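PDB 3TOV: glycosyl transferase family 9 from Veillonella parvula, which probably transfers a sugar, perhaps a heptose, from a nucleotide-activated donor to an acceptor glycan, as GT-B heptosyltransferases do. Local coordinates for residues H40-I45 with E61-D66; G20-T25 with Q51-N56; R10-F15 with G88-V93. One frame throughout, in Å; residues are numbered along the deposited sequence.

Strand 10-14 starts the N-terminal sheet and becomes one of its inner strands. The chain then runs through helix 19-23 and helix 26-35 to strand 40-46, which pairs beside strand 10-14. The loop that follows turns back in interaction 2, where 51-56 packs on 20-25, before strand 61-65 closes interaction 1 along 40-45 as an outermost strand of the sheet. Interactions 1 and 2 therefore cross along the chain, and meet where Tyr43 touches Thr25 and Met53. Helix 70-87 leads to 88-93, which returns to the other side of strand 10-14; interaction 3 thus closes a loop with both others nested inside it.

Interaction 1 (H40-I45 with E61-D66); sequences HITYVI and ELIVVD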
loop_
_atom_site.group_PDB
_atom_site.type_symbol
_atom_site.label_atom_id
_atom_site.label_comp_id
_atom_site.label_asym_id
_atom_site.label_seq_id
_atom_site.Cartn_x
_atom_site.Cartn_y
_atom_site.Cartn_z
ATOM N N HIS A 40 10.397 -2.666 -23.295
ATOM C CA HIS A 40 11.030 -3.362 -22.192
ATOM C C HIS A 40 11.073 -2.449 -20.973
ATOM O O HIS A 40 11.643 -1.351 -21.008
ATOM C CB HIS A 40 12.442 -3.820 -22.548
ATOM C CG HIS A 40 13.167 -4.442 -21.396
ATOM N ND1 HIS A 40 13.740 -3.692 -20.390
ATOM C CD2 HIS A 40 13.380 -5.739 -21.073
ATOM C CE1 HIS A 40 14.285 -4.503 -19.503
ATOM N NE2 HIS A 40 14.083 -5.749 -19.896
ATOM N N ILE A 41 10.475 -2.908 -19.886
ATOM C CA ILE A 41 10.302 -2.053 -18.728
ATOM C C ILE A 41 11.039 -2.618 -17.542
ATOM O O ILE A 41 10.961 -3.814 -17.279
ATOM C CB ILE A 41 8.821 -1.904 -18.364
ATOM C CG1 ILE A 41 8.069 -1.193 -19.495
ATOM C CG2 ILE A 41 8.693 -1.146 -17.069
ATOM C CD1 ILE A 41 6.550 -1.249 -19.400
ATOM N N THR A 42 11.754 -1.760 -16.822
ATOM C CA THR A 42 12.443 -2.200 -15.619
ATOM C C THR A 42 12.188 -1.257 -14.435
ATOM O O THR A 42 12.221 -0.032 -14.587
ATOM C CB THR A 42 13.957 -2.451 -15.873
ATOM O OG1 THR A 42 14.735 -1.752 -14.900
ATOM C CG2 THR A 42 14.363 -1.999 -17.278
ATOM N N TYR A 43 11.914 -1.856 -13.270
ATOM C CA TYR A 43 11.574 -1.145 -12.032
ATOM C C TYR A 43 12.714 -1.161 -11.028
ATOM O O TYR A 43 13.462 -2.126 -10.944
ATOM C CB TYR A 43 10.390 -1.825 -11.370
ATOM C CG TYR A 43 9.600 -0.964 -10.393
ATOM C CD1 TYR A 43 8.376 -0.433 -10.761
ATOM C CD2 TYR A 43 10.059 -0.716 -9.099
ATOM C CE1 TYR A 43 7.633 0.330 -9.896
ATOM C CE2 TYR A 43 9.320 0.055 -8.219
ATOM C CZ TYR A 43 8.098 0.576 -8.632
ATOM O OH TYR A 43 7.314 1.350 -7.803
ATOM N N VAL A 44 12.812 -0.106 -10.233
ATOM C CA VAL A 44 13.861 0.001 -9.234
ATOM C C VAL A 44 13.311 0.419 -7.859
ATOM O O VAL A 44 13.055 1.605 -7.630
ATOM C CB VAL A 44 14.914 1.004 -9.698
ATOM C CG1 VAL A 44 16.104 1.010 -8.756
ATOM C CG2 VAL A 44 15.354 0.668 -11.121
ATOM N N ILE A 45 13.128 -0.562 -6.963
ATOM C CA ILE A 45 12.730 -0.316 -5.566
ATOM C C ILE A 45 13.902 -0.425 -4.612
ATOM O O ILE A 45 15.047 -0.642 -5.019
ATOM C CB ILE A 45 11.742 -1.379 -4.986
ATOM C CG1 ILE A 45 11.543 -2.548 -5.944
ATOM C CG2 ILE A 45 10.468 -0.752 -4.449
ATOM C CD1 ILE A 45 12.742 -3.499 -5.927
ATOM N N GLU A 61 11.842 -6.578 -15.556
ATOM C CA GLU A 61 13.092 -6.585 -14.825
ATOM C C GLU A 61 12.972 -5.666 -13.627
ATOM O O GLU A 61 12.635 -4.493 -13.764
ATOM C CB GLU A 61 14.235 -6.118 -15.728
ATOM C CG GLU A 61 15.573 -6.782 -15.443
ATOM C CD GLU A 61 15.919 -7.875 -16.455
ATOM O OE1 GLU A 61 15.927 -9.066 -16.074
ATOM O OE2 GLU A 61 16.193 -7.545 -17.632
ATOM N N LEU A 62 13.265 -6.224 -12.456
ATOM C CA LEU A 62 13.199 -5.524 -11.181
ATOM C C LEU A 62 14.572 -5.541 -10.511
ATOM O O LEU A 62 15.165 -6.608 -10.312
ATOM C CB LEU A 62 12.170 -6.216 -10.285
ATOM C CG LEU A 62 12.091 -5.867 -8.801
ATOM C CD1 LEU A 62 11.826 -4.411 -8.667
ATOM C CD2 LEU A 62 10.994 -6.663 -8.154
ATOM N N ILE A 63 15.081 -4.361 -10.174
ATOM C CA ILE A 63 16.407 -4.243 -9.566
ATOM C C ILE A 63 16.322 -3.431 -8.275
ATOM O O ILE A 63 15.761 -2.329 -8.269
ATOM C CB ILE A 63 17.452 -3.620 -10.549
ATOM C CG1 ILE A 63 17.871 -2.227 -10.107
ATOM C CG2 ILE A 63 16.941 -3.589 -12.001
ATOM C CD1 ILE A 63 18.883 -1.621 -11.042
ATOM N N VAL A 64 16.858 -3.977 -7.181
ATOM C CA VAL A 64 16.652 -3.385 -5.855
ATOM C C VAL A 64 17.872 -2.608 -5.366
ATOM O O VAL A 64 18.920 -2.674 -5.985
ATOM C CB VAL A 64 16.263 -4.464 -4.833
ATOM C CG1 VAL A 64 15.696 -5.659 -5.556
ATOM C CG2 VAL A 64 17.466 -4.877 -4.004
ATOM N N VAL A 65 17.734 -1.849 -4.278
ATOM C CA VAL A 65 18.886 -1.156 -3.682
ATOM C C VAL A 65 18.849 -1.163 -2.152
ATOM O O VAL A 65 17.772 -1.195 -1.566
ATOM C CB VAL A 65 18.996 0.323 -4.149
ATOM C CG1 VAL A 65 18.369 0.514 -5.504
ATOM C CG2 VAL A 65 18.358 1.248 -3.123
ATOM N N ASP A 66 20.017 -1.115 -1.509
ATOM C CA ASP A 66 20.079 -0.988 -0.050
ATOM C C ASP A 66 20.421 0.429 0.380
ATOM O O ASP A 66 20.663 1.294 -0.456
ATOM C CB ASP A 66 21.104 -1.951 0.550
ATOM C CG ASP A 66 20.919 -3.368 0.066
ATOM O OD1 ASP A 66 20.748 -3.552 -1.161
ATOM O OD2 ASP A 66 20.936 -4.292 0.909
#
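Tyr43 sits between Glu61 and Ile63 of the neighbouring strand, and its backbone ties together two parallel strands of a Rossmann-like sheet of the GT-B fold. Its N donates to Glu61 O at 2.8 Å, and its O accepts from Ile63 N at 2.9 Å in a nearly straight bond, N-H...O 170°. Farther along, the bonds linking Ile45 to Ile63 and Val65 are weak.

Side chains sort onto the two faces. On one, Val44 lies alongside Ile63, both pointing the same way; with CG1 anti to the backbone N (chi1 -173°), this methyl comes 3.9 Å from Ile63 CG1 and 4.0 Å from Val65 CG1. Thr42 and Glu61 share that face, their CB atoms 3.7 Å apart. On the other, Leu62 runs beside Tyr43, with CD1 4.0 Å from Tyr43 CB.

Beyond this shell, Val80 and Ile84 of helix 70-87 cover Ile63. Leu29 of helix 26-35 and Met53 pack against Tyr43, whose hydroxyl is hydrogen-bonded to Thr25 OG1. At the start of the pair, Glu61 bends at chi2 (102°) and brings its carboxylate beside the His40 ring, where OE2 lies in the ring plane at the edge, 3.6 Å from NE2.

Interaction 2 (G20-T25 with Q51-N56); sequences GDVILT and QVMEYN
Met53, a selenomethionine here, reaches from the loop between strands 40-46 and 61-65 to Val22 on helix 19-23, a short helix following the first strand of the N-terminal Rossmann-like domain. From CB the chain sets out with CG anti to the backbone N (chi1 -152°), CB itself packing near Leu62 CD2 of strand 61-65. Bends at chi2 and chi3, both 72°, then carry it through CG and SE toward the helix. Only the terminal methyl makes the crossing: CE lies 3.7 Å from Val22 CG1.

One residue earlier, Val52 points its CB toward the helix. Its CG1 touches two side chains of the helix, 4.2 Å from Val22 CG1 and 4.2 Å from Ile23 CG1; the contact rests mainly on apolar carbons. Leu49 and Ile45 extend the packing around Val22, and Val275 of helix 271-277 touches Ile23.

Three residues on from Val22, Thr25 folds back on it. Val22 O accepts both Thr25 N and Thr25 OG1, the hydroxyl lying in the carbonyl plane on a lone pair at 2.6 Å.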
loop_
_atom_site.group_PDB
_atom_site.type_symbol
_atom_site.label_atom_id
_atom_site.label_comp_id
_atom_site.label_asym_id
_atom_site.label_seq_id
_atom_site.Cartn_x
_atom_site.Cartn_y
_atom_site.Cartn_z
ATOM N N GLY A 20 3.721 1.636 1.282
ATOM C CA GLY A 20 2.459 2.190 0.817
ATOM C C GLY A 20 2.603 2.934 -0.497
ATOM O O GLY A 20 1.948 2.615 -1.496
ATOM N N ASP A 21 3.469 3.939 -0.495
ATOM C CA ASP A 21 3.725 4.696 -1.698
ATOM C C ASP A 21 4.019 3.753 -2.855
ATOM O O ASP A 21 3.565 3.983 -3.957
ATOM C CB ASP A 21 4.870 5.679 -1.484
ATOM C CG ASP A 21 4.618 6.632 -0.314
ATOM O OD1 ASP A 21 3.949 7.670 -0.506
ATOM O OD2 ASP A 21 5.104 6.350 0.801
ATOM N N VAL A 22 4.747 2.670 -2.616
ATOM C CA VAL A 22 5.079 1.763 -3.719
ATOM C C VAL A 22 3.851 1.086 -4.316
ATOM O O VAL A 22 3.616 1.155 -5.528
ATOM C CB VAL A 22 6.134 0.702 -3.336
ATOM C CG1 VAL A 22 6.152 -0.443 -4.350
ATOM C CG2 VAL A 22 7.490 1.344 -3.247
ATOM N N ILE A 23 3.065 0.430 -3.478
ATOM C CA ILE A 23 1.907 -0.291 -3.989
ATOM C C ILE A 23 1.031 0.635 -4.836
ATOM O O ILE A 23 0.411 0.207 -5.814
ATOM C CB ILE A 23 1.122 -0.933 -2.847
ATOM C CG1 ILE A 23 2.050 -1.908 -2.099
ATOM C CG2 ILE A 23 -0.129 -1.606 -3.377
ATOM C CD1 ILE A 23 1.543 -2.369 -0.734
ATOM N N LEU A 24 1.029 1.915 -4.474
ATOM C CA LEU A 24 0.250 2.933 -5.174
ATOM C C LEU A 24 0.795 3.277 -6.558
ATOM O O LEU A 24 0.121 3.937 -7.347
ATOM C CB LEU A 24 0.171 4.206 -4.333
ATOM C CG LEU A 24 -0.647 4.071 -3.054
ATOM C CD1 LEU A 24 -0.467 5.291 -2.190
ATOM C CD2 LEU A 24 -2.093 3.874 -3.428
ATOM N N THR A 25 2.020 2.850 -6.845
ATOM C CA THR A 25 2.603 3.063 -8.164
ATOM C C THR A 25 2.217 1.915 -9.079
ATOM O O THR A 25 2.592 1.882 -10.252
ATOM C CB THR A 25 4.136 3.125 -8.118
ATOM O OG1 THR A 25 4.668 1.832 -7.779
ATOM C CG2 THR A 25 4.603 4.150 -7.108
ATOM N N GLN A 51 9.757 -8.054 -2.403
ATOM C CA GLN A 51 8.804 -9.145 -2.611
ATOM C C GLN A 51 7.476 -8.622 -3.174
ATOM O O GLN A 51 6.662 -9.371 -3.707
ATOM C CB GLN A 51 8.573 -9.929 -1.326
ATOM C CG GLN A 51 9.744 -9.909 -0.383
ATOM C CD GLN A 51 9.666 -11.024 0.645
ATOM O OE1 GLN A 51 9.140 -12.100 0.368
ATOM N NE2 GLN A 51 10.183 -10.767 1.840
ATOM N N VAL A 52 7.274 -7.319 -3.058
ATOM C CA VAL A 52 6.056 -6.674 -3.528
ATOM C C VAL A 52 5.937 -6.640 -5.064
ATOM O O VAL A 52 4.840 -6.730 -5.632
ATOM C CB VAL A 52 5.991 -5.252 -2.967
ATOM C CG1 VAL A 52 5.005 -4.406 -3.750
ATOM C CG2 VAL A 52 5.645 -5.310 -1.493
HETATM N N MSE A 53 7.077 -6.528 -5.733
HETATM C CA MSE A 53 7.080 -6.381 -7.174
HETATM C C MSE A 53 7.588 -7.625 -7.904
HETATM O O MSE A 53 7.304 -7.802 -9.087
HETATM C CB MSE A 53 7.903 -5.160 -7.568
HETATM C CG MSE A 53 7.453 -4.520 -8.869
HETATM SE SE MSE A 53 5.753 -3.595 -8.694
HETATM C CE MSE A 53 6.330 -2.084 -7.640
ATOM N N GLU A 54 8.326 -8.475 -7.196
ATOM C CA GLU A 54 8.947 -9.651 -7.801
ATOM C C GLU A 54 8.107 -10.193 -8.944
ATOM O O GLU A 54 8.353 -9.919 -10.121
ATOM C CB GLU A 54 9.129 -10.757 -6.763
ATOM C CG GLU A 54 10.500 -10.831 -6.143
ATOM C CD GLU A 54 10.603 -11.980 -5.159
ATOM O OE1 GLU A 54 10.477 -13.154 -5.582
ATOM O OE2 GLU A 54 10.792 -11.708 -3.953
ATOM N N TYR A 55 7.117 -10.990 -8.578
ATOM C CA TYR A 55 6.137 -11.465 -9.529
ATOM C C TYR A 55 5.183 -10.306 -9.779
ATOM O O TYR A 55 4.570 -9.777 -8.844
ATOM C CB TYR A 55 5.424 -12.690 -8.954
ATOM C CG TYR A 55 6.384 -13.658 -8.281
ATOM C CD1 TYR A 55 6.820 -14.805 -8.929
ATOM C CD2 TYR A 55 6.869 -13.408 -7.004
ATOM C CE1 TYR A 55 7.705 -15.685 -8.316
ATOM C CE2 TYR A 55 7.748 -14.276 -6.383
ATOM C CZ TYR A 55 8.167 -15.414 -7.042
ATOM O OH TYR A 55 9.043 -16.279 -6.420
ATOM N N ASN A 56 5.111 -9.878 -11.035
ATOM C CA ASN A 56 4.267 -8.759 -11.443
ATOM C C ASN A 56 4.239 -8.662 -12.947
ATOM O O ASN A 56 5.280 -8.508 -13.588
ATOM C CB ASN A 56 4.754 -7.433 -10.881
ATOM C CG ASN A 56 3.857 -6.279 -11.285
ATOM O OD1 ASN A 56 4.021 -5.714 -12.355
ATOM N ND2 ASN A 56 2.885 -5.942 -10.436
#

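Interaction 3 (R10-F15 with G88-V93); sequences RIVVTF and GKTDIV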
loop_
_atom_site.group_PDB
_atom_site.type_symbol
_atom_site.label_atom_id
_atom_site.label_comp_id
_atom_site.label_asym_id
_atom_site.label_seq_id
_atom_site.Cartn_x
_atom_site.Cartn_y
_atom_site.Cartn_z
ATOM N N ARG A 10 13.142 0.718 -24.275
ATOM C CA ARG A 10 13.632 0.259 -22.983
ATOM C C ARG A 10 13.455 1.379 -21.987
ATOM O O ARG A 10 13.972 2.476 -22.185
ATOM C CB ARG A 10 15.107 -0.122 -23.044
ATOM C CG ARG A 10 15.383 -1.370 -23.850
ATOM C CD ARG A 10 16.799 -1.877 -23.635
ATOM N NE ARG A 10 16.790 -3.225 -23.074
ATOM C CZ ARG A 10 17.098 -3.510 -21.814
ATOM N NH1 ARG A 10 17.459 -2.535 -20.984
ATOM N NH2 ARG A 10 17.050 -4.771 -21.393
ATOM N N ILE A 11 12.741 1.092 -20.905
ATOM C CA ILE A 11 12.353 2.130 -19.964
ATOM C C ILE A 11 12.719 1.773 -18.530
ATOM O O ILE A 11 12.554 0.633 -18.101
ATOM C CB ILE A 11 10.842 2.369 -20.041
ATOM C CG1 ILE A 11 10.415 2.569 -21.492
ATOM C CG2 ILE A 11 10.449 3.568 -19.224
ATOM C CD1 ILE A 11 8.935 2.415 -21.696
ATOM N N VAL A 12 13.224 2.749 -17.786
ATOM C CA VAL A 12 13.450 2.543 -16.363
ATOM C C VAL A 12 12.534 3.417 -15.487
ATOM O O VAL A 12 12.329 4.602 -15.753
ATOM C CB VAL A 12 14.923 2.764 -15.982
ATOM C CG1 VAL A 12 15.084 2.807 -14.474
ATOM C CG2 VAL A 12 15.760 1.665 -16.555
ATOM N N VAL A 13 11.975 2.814 -14.446
ATOM C CA VAL A 13 11.177 3.556 -13.489
ATOM C C VAL A 13 11.905 3.551 -12.154
ATOM O O VAL A 13 12.320 2.508 -11.665
ATOM C CB VAL A 13 9.770 2.952 -13.339
ATOM C CG1 VAL A 13 8.880 3.821 -12.432
ATOM C CG2 VAL A 13 9.146 2.795 -14.707
ATOM N N THR A 14 12.073 4.729 -11.579
ATOM C CA THR A 14 12.783 4.856 -10.333
ATOM C C THR A 14 11.825 5.329 -9.256
ATOM O O THR A 14 11.314 6.447 -9.320
ATOM C CB THR A 14 13.900 5.866 -10.468
ATOM O OG1 THR A 14 13.335 7.158 -10.722
ATOM C CG2 THR A 14 14.764 5.487 -11.625
ATOM N N PHE A 15 11.581 4.457 -8.279
ATOM C CA PHE A 15 10.807 4.783 -7.092
ATOM C C PHE A 15 11.414 4.053 -5.872
ATOM O O PHE A 15 11.350 2.824 -5.763
ATOM C CB PHE A 15 9.351 4.398 -7.314
ATOM C CG PHE A 15 8.394 5.088 -6.393
ATOM C CD1 PHE A 15 8.221 6.454 -6.456
ATOM C CD2 PHE A 15 7.657 4.365 -5.468
ATOM C CE1 PHE A 15 7.331 7.093 -5.599
ATOM C CE2 PHE A 15 6.766 4.997 -4.611
ATOM C CZ PHE A 15 6.602 6.363 -4.677
ATOM N N GLY A 88 21.337 -2.917 -21.291
ATOM C CA GLY A 88 20.828 -2.381 -22.543
ATOM C C GLY A 88 20.768 -0.868 -22.560
ATOM O O GLY A 88 20.802 -0.229 -21.507
ATOM N N LYS A 89 20.682 -0.293 -23.760
ATOM C CA LYS A 89 20.627 1.162 -23.903
ATOM C C LYS A 89 19.237 1.721 -23.611
ATOM O O LYS A 89 18.377 1.820 -24.491
ATOM C CB LYS A 89 21.161 1.638 -25.269
ATOM C CG LYS A 89 20.863 0.734 -26.462
ATOM C CD LYS A 89 21.655 1.201 -27.695
ATOM C CE LYS A 89 21.580 0.224 -28.882
ATOM N NZ LYS A 89 20.232 0.152 -29.526
ATOM N N THR A 90 19.044 2.080 -22.349
ATOM C CA THR A 90 17.803 2.666 -21.860
ATOM C C THR A 90 17.366 3.914 -22.639
ATOM O O THR A 90 18.106 4.886 -22.737
ATOM C CB THR A 90 17.955 3.027 -20.373
ATOM O OG1 THR A 90 18.181 1.830 -19.608
ATOM C CG2 THR A 90 16.717 3.744 -19.879
ATOM N N ASP A 91 16.152 3.882 -23.181
ATOM C CA ASP A 91 15.651 4.961 -24.041
ATOM C C ASP A 91 15.069 6.117 -23.230
ATOM O O ASP A 91 15.434 7.282 -23.427
ATOM C CB ASP A 91 14.581 4.417 -24.991
ATOM C CG ASP A 91 15.100 3.297 -25.875
ATOM O OD1 ASP A 91 16.221 3.446 -26.410
ATOM O OD2 ASP A 91 14.396 2.269 -26.027
ATOM N N ILE A 92 14.163 5.765 -22.320
ATOM C CA ILE A 92 13.472 6.708 -21.458
ATOM C C ILE A 92 13.632 6.346 -19.990
ATOM O O ILE A 92 13.409 5.198 -19.596
ATOM C CB ILE A 92 11.962 6.661 -21.722
ATOM C CG1 ILE A 92 11.648 7.041 -23.166
ATOM C CG2 ILE A 92 11.210 7.553 -20.740
ATOM C CD1 ILE A 92 10.424 6.346 -23.697
ATOM N N VAL A 93 13.998 7.330 -19.176
ATOM C CA VAL A 93 13.905 7.182 -17.728
ATOM C C VAL A 93 12.811 8.083 -17.127
ATOM O O VAL A 93 12.747 9.279 -17.403
ATOM C CB VAL A 93 15.250 7.446 -17.037
ATOM C CG1 VAL A 93 15.028 7.992 -15.625
ATOM C CG2 VAL A 93 16.077 6.171 -17.010
#
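Arg10 and Asp91 grip each other through backbone and carboxylate. Arg10 N gives its hydrogen to Asp91 OD2 at 2.7 Å, meeting that oxygen on the anti side and 34° out of the carboxylate plane. Arg10 O accepts two donors, Asp91 N at 2.8 Å and Ile92 N at 3.3 Å, so one carbonyl serves the N-H groups of two successive residues. With CG of Asp91 beside its own backbone N (chi1 -59°), the carboxylate is placed to reach Arg10 N. An alanine here would remove the carboxylate and is likely to leave Arg10 N without this acceptor.

Ile92 N to Arg10 O and Val12 N to Ile92 O, 3.1 Å, are the two bonds of the parallel bridge between Ile11 and Ile92. Val12 CB packs on Val93 CG2 at 3.7 Å, and Val12 meets Thr90 at about a right angle. Arg10 bends at chi3 (119°) and lays one guanidinium face over Gly88 CA, which is 3.7 Å from NH1.

On its other side strand 10-14 pairs with strand 40-46. This central parallel pairing, in the strand order 3-2-1-4-5-6, is characteristic of the Rossmann-like domains of GT-B glycosyltransferases.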